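Local coordinates for protein transcriptional regulators (LACI-FAMILY TRANSCRIPTIONAL REGULATORY PROTEIN) (Corynebacterium glutamicum, PDB 3GYB) that probably binds DNA as a LacI-family transcription regulator, its periplasmic binding protein-like part carrying a magnesium ion in the crystal, at residues 235-243 with 252-260; 114-125 with 141-152. All blocks are in the same frame, centred on the assembly; numbering follows the deposited sequence.

In the fold
Contact 1 (235-243 with 252-260) and contact 2 (114-125 with 141-152) both reach the same mixed sheet, yet their nearest atoms are about 13 Å apart and they do not touch. They share no helix or strand. Both are only partly buried: two of nine touching residues are buried in contact 1, seven of fifteen in contact 2. Contact 1 sets an extended chain and the start of strand 258-264 against helix 231-246. Its chemistry is mostly apolar, with leucine and isoleucine branches meeting. Contact 2 joins the two ends of a beta-alpha-beta unit at the border of the sheet. It adds interstrand hydrogen bonds, a backbone N-H bonded to an asparagine side chain, and bridging waters to an apolar patch.

Contact 1 of 2, residues 235-243 with 252-260; sequences GYNAALLLL and HPEIMHTLQ
Ile-255 has CG1 anti to its own carbonyl carbon (chi1 -50°), and a second bend at chi2 (-57°) carries CD1 onto Leu-240. There CD1 lies 3.2 Å from Leu-240 CB, tighter than usual for two carbons. The same methyl also touches Leu-240 CD1, at 3.7 Å. The other branch, Ile-255 CG2, lies 3.8 Å from Asn-237 O and 4.2 Å from Leu-241 CB. Pro-253 adds its ring carbon CG at the margin, near Leu-240 CB. The contact packs helix 231-246 against the chain that leads into strand 258-264, within the periplasmic binding protein-like fold. Strand 97-100 lies next to that strand, and its Val-98 touches Asn-237, Leu-241 and Leu-259. The side chains of Leu-241 and His-257 cross at about a right angle, and Leu-241 CD2 comes to the ring obliquely, 3.7 Å from His-257 CE1. Leu-241 CD1 is 3.8 Å from His-257 CE1. His-257 ND1 is hydrogen-bonded to Ser-97 O. Asn-237 lies alongside Met-256, a selenomethionine, and the two side chains point the same way. CB of Asn-237 is 3.3 Å from Met-256 O, a buried oxygen with no polar partner in the model.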
loop_
_atom_site.group_PDB
_atom_site.type_symbol
_atom_site.label_atom_id
_atom_site.label_comp_id
_atom_site.label_asym_id
_atom_site.label_seq_id
_atom_site.Cartn_x
_atom_site.Cartn_y
_atom_site.Cartn_z
ATOM N N GLY A 235 -5.415 8.543 -14.284
ATOM C CA GLY A 235 -6.032 7.276 -14.625
ATOM C C GLY A 235 -7.206 7.489 -15.562
ATOM O O GLY A 235 -7.435 6.705 -16.482
ATOM N N TYR A 236 -7.947 8.567 -15.327
ATOM C CA TYR A 236 -9.105 8.895 -16.144
ATOM C C TYR A 236 -8.709 9.197 -17.586
ATOM O O TYR A 236 -9.224 8.591 -18.522
ATOM C CB TYR A 236 -9.832 10.105 -15.556
ATOM C CG TYR A 236 -11.034 10.547 -16.357
ATOM C CD1 TYR A 236 -12.215 9.807 -16.345
ATOM C CD2 TYR A 236 -10.984 11.699 -17.140
ATOM C CE1 TYR A 236 -13.321 10.202 -17.096
ATOM C CE2 TYR A 236 -12.082 12.103 -17.894
ATOM C CZ TYR A 236 -13.246 11.348 -17.868
ATOM O OH TYR A 236 -14.329 11.725 -18.627
ATOM N N ASN A 237 -7.785 10.134 -17.761
ATOM C CA ASN A 237 -7.362 10.509 -19.100
ATOM C C ASN A 237 -6.567 9.420 -19.801
ATOM O O ASN A 237 -6.645 9.277 -21.023
ATOM C CB ASN A 237 -6.568 11.812 -19.051
ATOM C CG ASN A 237 -7.453 13.012 -18.760
ATOM O OD1 ASN A 237 -7.640 13.400 -17.607
ATOM N ND2 ASN A 237 -8.025 13.588 -19.812
ATOM N N ALA A 238 -5.812 8.640 -19.035
ATOM C CA ALA A 238 -5.035 7.554 -19.622
ATOM C C ALA A 238 -5.990 6.516 -20.207
ATOM O O ALA A 238 -5.737 5.955 -21.272
ATOM C CB ALA A 238 -4.145 6.908 -18.557
ATOM N N ALA A 239 -7.088 6.256 -19.500
ATOM C CA ALA A 239 -8.076 5.295 -19.967
ATOM C C ALA A 239 -8.711 5.821 -21.254
ATOM O O ALA A 239 -8.853 5.084 -22.230
ATOM C CB ALA A 239 -9.148 5.072 -18.895
ATOM N N LEU A 240 -9.087 7.096 -21.257
ATOM C CA LEU A 240 -9.686 7.683 -22.452
ATOM C C LEU A 240 -8.707 7.641 -23.618
ATOM O O LEU A 240 -9.093 7.346 -24.749
ATOM C CB LEU A 240 -10.103 9.135 -22.200
ATOM C CG LEU A 240 -11.282 9.385 -21.261
ATOM C CD1 LEU A 240 -11.537 10.883 -21.163
ATOM C CD2 LEU A 240 -12.514 8.660 -21.787
ATOM N N LEU A 241 -7.439 7.939 -23.349
ATOM C CA LEU A 241 -6.429 7.938 -24.407
ATOM C C LEU A 241 -6.247 6.545 -25.003
ATOM O O LEU A 241 -6.177 6.386 -26.222
ATOM C CB LEU A 241 -5.086 8.456 -23.873
ATOM C CG LEU A 241 -3.952 8.601 -24.896
ATOM C CD1 LEU A 241 -4.350 9.616 -25.955
ATOM C CD2 LEU A 241 -2.663 9.040 -24.202
ATOM N N LEU A 242 -6.168 5.531 -24.147
ATOM C CA LEU A 242 -6.007 4.168 -24.630
ATOM C C LEU A 242 -7.222 3.758 -25.459
ATOM O O LEU A 242 -7.077 3.140 -26.511
ATOM C CB LEU A 242 -5.830 3.200 -23.460
ATOM C CG LEU A 242 -5.583 1.738 -23.845
ATOM C CD1 LEU A 242 -4.301 1.624 -24.657
ATOM C CD2 LEU A 242 -5.484 0.896 -22.590
ATOM N N LEU A 243 -8.415 4.101 -24.979
ATOM C CA LEU A 243 -9.642 3.767 -25.695
ATOM C C LEU A 243 -9.643 4.378 -27.090
ATOM O O LEU A 243 -10.133 3.765 -28.041
ATOM C CB LEU A 243 -10.871 4.255 -24.923
ATOM C CG LEU A 243 -11.284 3.467 -23.678
ATOM C CD1 LEU A 243 -12.406 4.203 -22.969
ATOM C CD2 LEU A 243 -11.732 2.063 -24.074
ATOM N N HIS A 252 -12.796 10.979 -31.020
ATOM C CA HIS A 252 -11.699 11.224 -30.092
ATOM C C HIS A 252 -12.123 12.321 -29.115
ATOM O O HIS A 252 -12.303 13.475 -29.501
ATOM C CB HIS A 252 -10.455 11.656 -30.876
ATOM C CG HIS A 252 -9.200 11.691 -30.061
ATOM N ND1 HIS A 252 -9.043 12.516 -28.967
ATOM C CD2 HIS A 252 -8.033 11.016 -30.194
ATOM C CE1 HIS A 252 -7.832 12.349 -28.464
ATOM N NE2 HIS A 252 -7.199 11.445 -29.190
ATOM N N PRO A 253 -12.298 11.971 -27.832
ATOM C CA PRO A 253 -12.707 12.955 -26.827
ATOM C C PRO A 253 -11.596 13.929 -26.445
ATOM O O PRO A 253 -10.465 13.817 -26.919
ATOM C CB PRO A 253 -13.135 12.081 -25.653
ATOM C CG PRO A 253 -12.183 10.933 -25.749
ATOM C CD PRO A 253 -12.184 10.627 -27.234
ATOM N N GLU A 254 -11.933 14.892 -25.597
ATOM C CA GLU A 254 -10.961 15.872 -25.138
ATOM C C GLU A 254 -10.108 15.173 -24.083
ATOM O O GLU A 254 -10.612 14.774 -23.034
ATOM C CB GLU A 254 -11.674 17.080 -24.525
ATOM C CG GLU A 254 -10.758 18.241 -24.182
ATOM C CD GLU A 254 -11.510 19.418 -23.587
ATOM O OE1 GLU A 254 -12.123 19.249 -22.511
ATOM O OE2 GLU A 254 -11.488 20.510 -24.194
ATOM N N ILE A 255 -8.823 15.011 -24.376
ATOM C CA ILE A 255 -7.914 14.344 -23.457
ATOM C C ILE A 255 -6.856 15.289 -22.902
ATOM O O ILE A 255 -6.251 16.060 -23.646
ATOM C CB ILE A 255 -7.177 13.175 -24.146
ATOM C CG1 ILE A 255 -8.176 12.266 -24.866
ATOM C CG2 ILE A 255 -6.378 12.379 -23.126
ATOM C CD1 ILE A 255 -9.246 11.708 -23.967
HETATM N N MSE A 256 -6.639 15.222 -21.590
HETATM C CA MSE A 256 -5.620 16.035 -20.928
HETATM C C MSE A 256 -4.385 15.150 -20.756
HETATM O O MSE A 256 -4.424 14.161 -20.028
HETATM C CB MSE A 256 -6.089 16.501 -19.556
HETATM C CG MSE A 256 -7.318 17.400 -19.562
HETATM SE SE MSE A 256 -7.013 19.018 -20.514
HETATM C CE MSE A 256 -5.734 19.800 -19.321
ATOM N N HIS A 257 -3.291 15.521 -21.416
ATOM C CA HIS A 257 -2.047 14.761 -21.328
ATOM C C HIS A 257 -1.217 15.174 -20.114
ATOM O O HIS A 257 -0.427 14.391 -19.603
ATOM C CB HIS A 257 -1.234 14.958 -22.603
ATOM C CG HIS A 257 -1.799 14.242 -23.789
ATOM N ND1 HIS A 257 -1.388 12.978 -24.152
ATOM C CD2 HIS A 257 -2.775 14.587 -24.662
ATOM C CE1 HIS A 257 -2.091 12.571 -25.194
ATOM N NE2 HIS A 257 -2.941 13.528 -25.523
ATOM N N THR A 258 -1.387 16.413 -19.672
ATOM C CA THR A 258 -0.648 16.910 -18.517
ATOM C C THR A 258 -1.639 17.483 -17.515
ATOM O O THR A 258 -2.319 18.469 -17.798
ATOM C CB THR A 258 0.365 18.005 -18.921
ATOM O OG1 THR A 258 1.291 17.467 -19.873
ATOM C CG2 THR A 258 1.139 18.497 -17.704
ATOM N N LEU A 259 -1.737 16.851 -16.348
ATOM C CA LEU A 259 -2.657 17.315 -15.325
ATOM C C LEU A 259 -1.949 18.162 -14.281
ATOM O O LEU A 259 -0.771 17.962 -14.001
ATOM C CB LEU A 259 -3.361 16.127 -14.664
ATOM C CG LEU A 259 -4.396 15.480 -15.589
ATOM C CD1 LEU A 259 -3.815 14.224 -16.216
ATOM C CD2 LEU A 259 -5.657 15.164 -14.809
ATOM N N GLN A 260 -2.674 19.115 -13.711
ATOM C CA GLN A 260 -2.097 19.996 -12.711
ATOM C C GLN A 260 -2.110 19.418 -11.302
ATOM O O GLN A 260 -3.123 18.893 -10.838
ATOM C CB GLN A 260 -2.827 21.341 -12.704
ATOM C CG GLN A 260 -2.679 22.122 -13.996
ATOM C CD GLN A 260 -1.228 22.348 -14.360
ATOM O OE1 GLN A 260 -0.796 22.018 -15.467
ATOM N NE2 GLN A 260 -0.465 22.914 -13.430
#

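Contact 2 of 2, residues 114-125 with 141-152; sequences IDLGHTHIAHLR and TMRAHGLEPLSN
A beta-alpha-beta unit is closed here: strand 121-124 and the short, weakly bonded strand 150-151, joined through helix 129-144, pair in parallel at His-123 and Ser-151. His-123 N donates to Leu-150 O at 2.8 Å. Asn-152 N returns a weak bond to His-123 O. Beyond this pair, Arg-125 N gives a nearly straight bond to a lone pair of Asn-152 OD1, at 2.9 Å and 165°. The Asn-152 side chain takes chi1 61°, with CG between its backbone N and carbonyl carbon, and this turns the amide toward Arg-125. One water links Asn-152 ND2 to Arg-125 O, and another links Asn-152 O to Arg-125 NH1. Asn-152 ND2 is also hydrogen-bonded to Glu-166 OE1. Ser-151 OG approaches the edge of the His-123 ring and lies 3.4 Å from His-123 CB.

Toward the helix ends the side-chain contacts are mainly apolar, though a water bridges Ile-121 O and Glu-148 O. CD1 of Ile-114 meets the His-145 ring obliquely, 3.6 Å from His-145 CD2. Ile-114 and Leu-147 reach toward each other tip to tip, with Ile-114 CG1 3.9 Å from Leu-147 CD1. Met-142, a selenomethionine, bends at chi2 and chi3, which sets its CE 3.9 Å from Ile-121 CB. Helices 102-115 and 129-144 both end in Schellman motifs, with Gly-117 and Gly-146 at positive phi.

Strand 179-182 pairs with the other side of strand 121-124, where Phe-181 O accepts from His-123 ND1. Helix 160-173 packs on Ala-122 and Leu-124, while Phe-138 of helix 129-144 meets the His-123 ring.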
loop_
_atom_site.group_PDB
_atom_site.type_symbol
_atom_site.label_atom_id
_atom_site.label_comp_id
_atom_site.label_asym_id
_atom_site.label_seq_id
_atom_site.Cartn_x
_atom_site.Cartn_y
_atom_site.Cartn_z
ATOM N N ILE A 114 9.066 27.423 1.651
ATOM C CA ILE A 114 9.678 28.749 1.648
ATOM C C ILE A 114 8.702 29.783 2.202
ATOM O O ILE A 114 9.075 30.610 3.041
ATOM C CB ILE A 114 10.107 29.154 0.223
ATOM C CG1 ILE A 114 11.263 28.261 -0.231
ATOM C CG2 ILE A 114 10.532 30.626 0.189
ATOM C CD1 ILE A 114 11.629 28.441 -1.689
ATOM N N ASP A 115 7.451 29.740 1.750
ATOM C CA ASP A 115 6.462 30.694 2.242
ATOM C C ASP A 115 6.181 30.483 3.730
ATOM O O ASP A 115 5.704 31.394 4.405
ATOM C CB ASP A 115 5.158 30.601 1.443
ATOM C CG ASP A 115 5.283 31.198 0.051
ATOM O OD1 ASP A 115 6.187 32.035 -0.159
ATOM O OD2 ASP A 115 4.471 30.841 -0.828
ATOM N N LEU A 116 6.476 29.290 4.245
ATOM C CA LEU A 116 6.262 29.013 5.667
ATOM C C LEU A 116 7.415 29.536 6.522
ATOM O O LEU A 116 7.389 29.430 7.751
ATOM C CB LEU A 116 6.082 27.510 5.914
ATOM C CG LEU A 116 4.716 26.918 5.559
ATOM C CD1 LEU A 116 4.770 25.399 5.634
ATOM C CD2 LEU A 116 3.665 27.458 6.516
ATOM N N GLY A 117 8.438 30.087 5.873
ATOM C CA GLY A 117 9.562 30.629 6.619
ATOM C C GLY A 117 10.799 29.756 6.736
ATOM O O GLY A 117 11.760 30.126 7.413
ATOM N N HIS A 118 10.787 28.598 6.087
ATOM C CA HIS A 118 11.935 27.699 6.136
ATOM C C HIS A 118 12.973 28.124 5.102
ATOM O O HIS A 118 12.619 28.530 3.996
ATOM C CB HIS A 118 11.496 26.261 5.841
ATOM C CG HIS A 118 10.585 25.679 6.876
ATOM N ND1 HIS A 118 11.051 25.105 8.040
ATOM C CD2 HIS A 118 9.234 25.603 6.932
ATOM C CE1 HIS A 118 10.024 24.700 8.768
ATOM N NE2 HIS A 118 8.911 24.990 8.118
ATOM N N THR A 119 14.251 28.038 5.463
ATOM C CA THR A 119 15.326 28.378 4.538
ATOM C C THR A 119 16.255 27.179 4.370
ATOM O O THR A 119 16.731 26.908 3.269
ATOM C CB THR A 119 16.130 29.608 5.012
ATOM O OG1 THR A 119 16.505 29.445 6.384
ATOM C CG2 THR A 119 15.294 30.872 4.852
ATOM N N HIS A 120 16.513 26.464 5.461
ATOM C CA HIS A 120 17.351 25.269 5.404
ATOM C C HIS A 120 16.428 24.109 5.059
ATOM O O HIS A 120 15.991 23.348 5.925
ATOM C CB HIS A 120 18.046 25.042 6.748
ATOM C CG HIS A 120 19.129 26.037 7.026
ATOM N ND1 HIS A 120 20.285 26.100 6.278
ATOM C CD2 HIS A 120 19.209 27.042 7.930
ATOM C CE1 HIS A 120 21.029 27.104 6.707
ATOM N NE2 HIS A 120 20.401 27.692 7.708
ATOM N N ILE A 121 16.135 23.999 3.769
ATOM C CA ILE A 121 15.234 22.986 3.243
ATOM C C ILE A 121 16.000 21.892 2.522
ATOM O O ILE A 121 16.904 22.169 1.733
ATOM C CB ILE A 121 14.239 23.634 2.260
ATOM C CG1 ILE A 121 13.430 24.709 2.991
ATOM C CG2 ILE A 121 13.337 22.574 1.648
ATOM C CD1 ILE A 121 12.640 25.633 2.072
ATOM N N ALA A 122 15.634 20.645 2.795
ATOM C CA ALA A 122 16.297 19.521 2.149
ATOM C C ALA A 122 15.309 18.696 1.338
ATOM O O ALA A 122 14.116 18.661 1.640
ATOM C CB ALA A 122 16.976 18.647 3.190
ATOM N N HIS A 123 15.822 18.030 0.309
ATOM C CA HIS A 123 15.003 17.190 -0.559
ATOM C C HIS A 123 15.472 15.744 -0.526
ATOM O O HIS A 123 16.667 15.474 -0.648
ATOM C CB HIS A 123 15.081 17.699 -2.002
ATOM C CG HIS A 123 14.386 16.822 -3.000
ATOM N ND1 HIS A 123 13.024 16.611 -2.987
ATOM C CD2 HIS A 123 14.860 16.146 -4.074
ATOM C CE1 HIS A 123 12.688 15.850 -4.013
ATOM N NE2 HIS A 123 13.784 15.554 -4.689
ATOM N N LEU A 124 14.538 14.817 -0.336
ATOM C CA LEU A 124 14.876 13.396 -0.355
ATOM C C LEU A 124 14.537 12.945 -1.764
ATOM O O LEU A 124 13.370 12.896 -2.141
ATOM C CB LEU A 124 14.036 12.619 0.663
ATOM C CG LEU A 124 14.385 12.904 2.119
ATOM C CD1 LEU A 124 13.427 12.157 3.039
ATOM C CD2 LEU A 124 15.824 12.474 2.375
ATOM N N ARG A 125 15.553 12.615 -2.551
ATOM C CA ARG A 125 15.298 12.234 -3.931
ATOM C C ARG A 125 15.123 10.755 -4.236
ATOM O O ARG A 125 15.466 9.888 -3.438
ATOM C CB ARG A 125 16.378 12.830 -4.849
ATOM C CG ARG A 125 17.798 12.458 -4.507
ATOM C CD ARG A 125 18.803 13.256 -5.354
ATOM N NE ARG A 125 18.537 13.163 -6.789
ATOM C CZ ARG A 125 19.369 13.594 -7.735
ATOM N NH1 ARG A 125 20.528 14.148 -7.402
ATOM N NH2 ARG A 125 19.046 13.466 -9.016
ATOM N N THR A 141 13.693 25.971 -7.979
ATOM C CA THR A 141 12.835 26.795 -7.142
ATOM C C THR A 141 13.625 27.374 -5.977
ATOM O O THR A 141 13.429 28.536 -5.615
ATOM C CB THR A 141 11.648 25.985 -6.611
ATOM O OG1 THR A 141 10.889 25.491 -7.721
ATOM C CG2 THR A 141 10.751 26.853 -5.729
HETATM N N MSE A 142 14.500 26.571 -5.375
HETATM C CA MSE A 142 15.307 27.071 -4.269
HETATM C C MSE A 142 16.187 28.228 -4.756
HETATM O O MSE A 142 16.219 29.283 -4.138
HETATM C CB MSE A 142 16.193 25.957 -3.689
HETATM C CG MSE A 142 15.438 24.920 -2.862
HETATM SE SE MSE A 142 14.728 25.581 -1.182
HETATM C CE MSE A 142 16.378 25.732 -0.179
ATOM N N ARG A 143 16.881 28.029 -5.875
ATOM C CA ARG A 143 17.745 29.078 -6.420
ATOM C C ARG A 143 16.967 30.296 -6.906
ATOM O O ARG A 143 17.468 31.418 -6.862
ATOM C CB ARG A 143 18.605 28.523 -7.556
ATOM C CG ARG A 143 19.599 27.477 -7.089
ATOM C CD ARG A 143 20.710 27.259 -8.099
ATOM N NE ARG A 143 21.695 26.317 -7.577
ATOM C CZ ARG A 143 21.588 24.996 -7.660
ATOM N NH1 ARG A 143 20.539 24.450 -8.257
ATOM N NH2 ARG A 143 22.520 24.221 -7.122
ATOM N N ALA A 144 15.747 30.081 -7.376
ATOM C CA ALA A 144 14.937 31.200 -7.842
ATOM C C ALA A 144 14.662 32.133 -6.667
ATOM O O ALA A 144 14.562 33.348 -6.833
ATOM C CB ALA A 144 13.625 30.699 -8.421
ATOM N N HIS A 145 14.546 31.546 -5.477
ATOM C CA HIS A 145 14.274 32.292 -4.257
ATOM C C HIS A 145 15.518 32.644 -3.448
ATOM O O HIS A 145 15.418 33.028 -2.278
ATOM C CB HIS A 145 13.279 31.509 -3.400
ATOM C CG HIS A 145 11.913 31.422 -4.007
ATOM N ND1 HIS A 145 11.020 32.471 -3.978
ATOM C CD2 HIS A 145 11.309 30.433 -4.706
ATOM C CE1 HIS A 145 9.924 32.132 -4.632
ATOM N NE2 HIS A 145 10.074 30.900 -5.084
ATOM N N GLY A 146 16.684 32.512 -4.080
ATOM C CA GLY A 146 17.946 32.849 -3.438
ATOM C C GLY A 146 18.444 31.907 -2.360
ATOM O O GLY A 146 19.254 32.295 -1.514
ATOM N N LEU A 147 17.971 30.667 -2.393
ATOM C CA LEU A 147 18.373 29.675 -1.407
ATOM C C LEU A 147 19.193 28.577 -2.062
ATOM O O LEU A 147 18.967 28.222 -3.223
ATOM C CB LEU A 147 17.134 29.063 -0.740
ATOM C CG LEU A 147 16.218 30.041 0.000
ATOM C CD1 LEU A 147 14.982 29.313 0.508
ATOM C CD2 LEU A 147 16.980 30.678 1.155
ATOM N N GLU A 148 20.154 28.049 -1.316
ATOM C CA GLU A 148 21.003 26.979 -1.820
ATOM C C GLU A 148 20.301 25.663 -1.512
ATOM O O GLU A 148 20.044 25.346 -0.349
ATOM C CB GLU A 148 22.374 27.009 -1.142
ATOM C CG GLU A 148 23.344 25.961 -1.683
ATOM C CD GLU A 148 23.695 26.183 -3.149
ATOM O OE1 GLU A 148 24.187 25.234 -3.795
ATOM O OE2 GLU A 148 23.491 27.308 -3.655
ATOM N N PRO A 149 19.981 24.882 -2.550
ATOM C CA PRO A 149 19.302 23.605 -2.321
ATOM C C PRO A 149 20.200 22.555 -1.679
ATOM O O PRO A 149 21.423 22.590 -1.822
ATOM C CB PRO A 149 18.849 23.202 -3.721
ATOM C CG PRO A 149 19.957 23.745 -4.584
ATOM C CD PRO A 149 20.183 25.123 -3.991
ATOM N N LEU A 150 19.577 21.631 -0.958
ATOM C CA LEU A 150 20.284 20.541 -0.309
ATOM C C LEU A 150 19.467 19.282 -0.543
ATOM O O LEU A 150 18.260 19.274 -0.317
ATOM C CB LEU A 150 20.412 20.790 1.195
ATOM C CG LEU A 150 20.986 19.629 2.014
ATOM C CD1 LEU A 150 22.420 19.340 1.591
ATOM C CD2 LEU A 150 20.935 19.984 3.489
ATOM N N SER A 151 20.127 18.226 -1.010
ATOM C CA SER A 151 19.456 16.956 -1.270
ATOM C C SER A 151 20.413 15.824 -0.947
ATOM O O SER A 151 21.629 16.030 -0.879
ATOM C CB SER A 151 19.054 16.843 -2.747
ATOM O OG SER A 151 18.228 17.918 -3.154
ATOM N N ASN A 152 19.869 14.629 -0.742
ATOM C CA ASN A 152 20.716 13.476 -0.481
ATOM C C ASN A 152 21.147 12.972 -1.861
ATOM O O ASN A 152 20.706 13.506 -2.877
ATOM C CB ASN A 152 19.952 12.410 0.324
ATOM C CG ASN A 152 18.724 11.883 -0.393
ATOM O OD1 ASN A 152 18.041 12.613 -1.103
ATOM N ND2 ASN A 152 18.425 10.600 -0.187
HETATM O O HOH W 1 18.797 24.157 1.983
HETATM O O HOH W 2 15.764 9.632 -0.543
HETATM O O HOH W 3 21.869 14.587 -5.021
#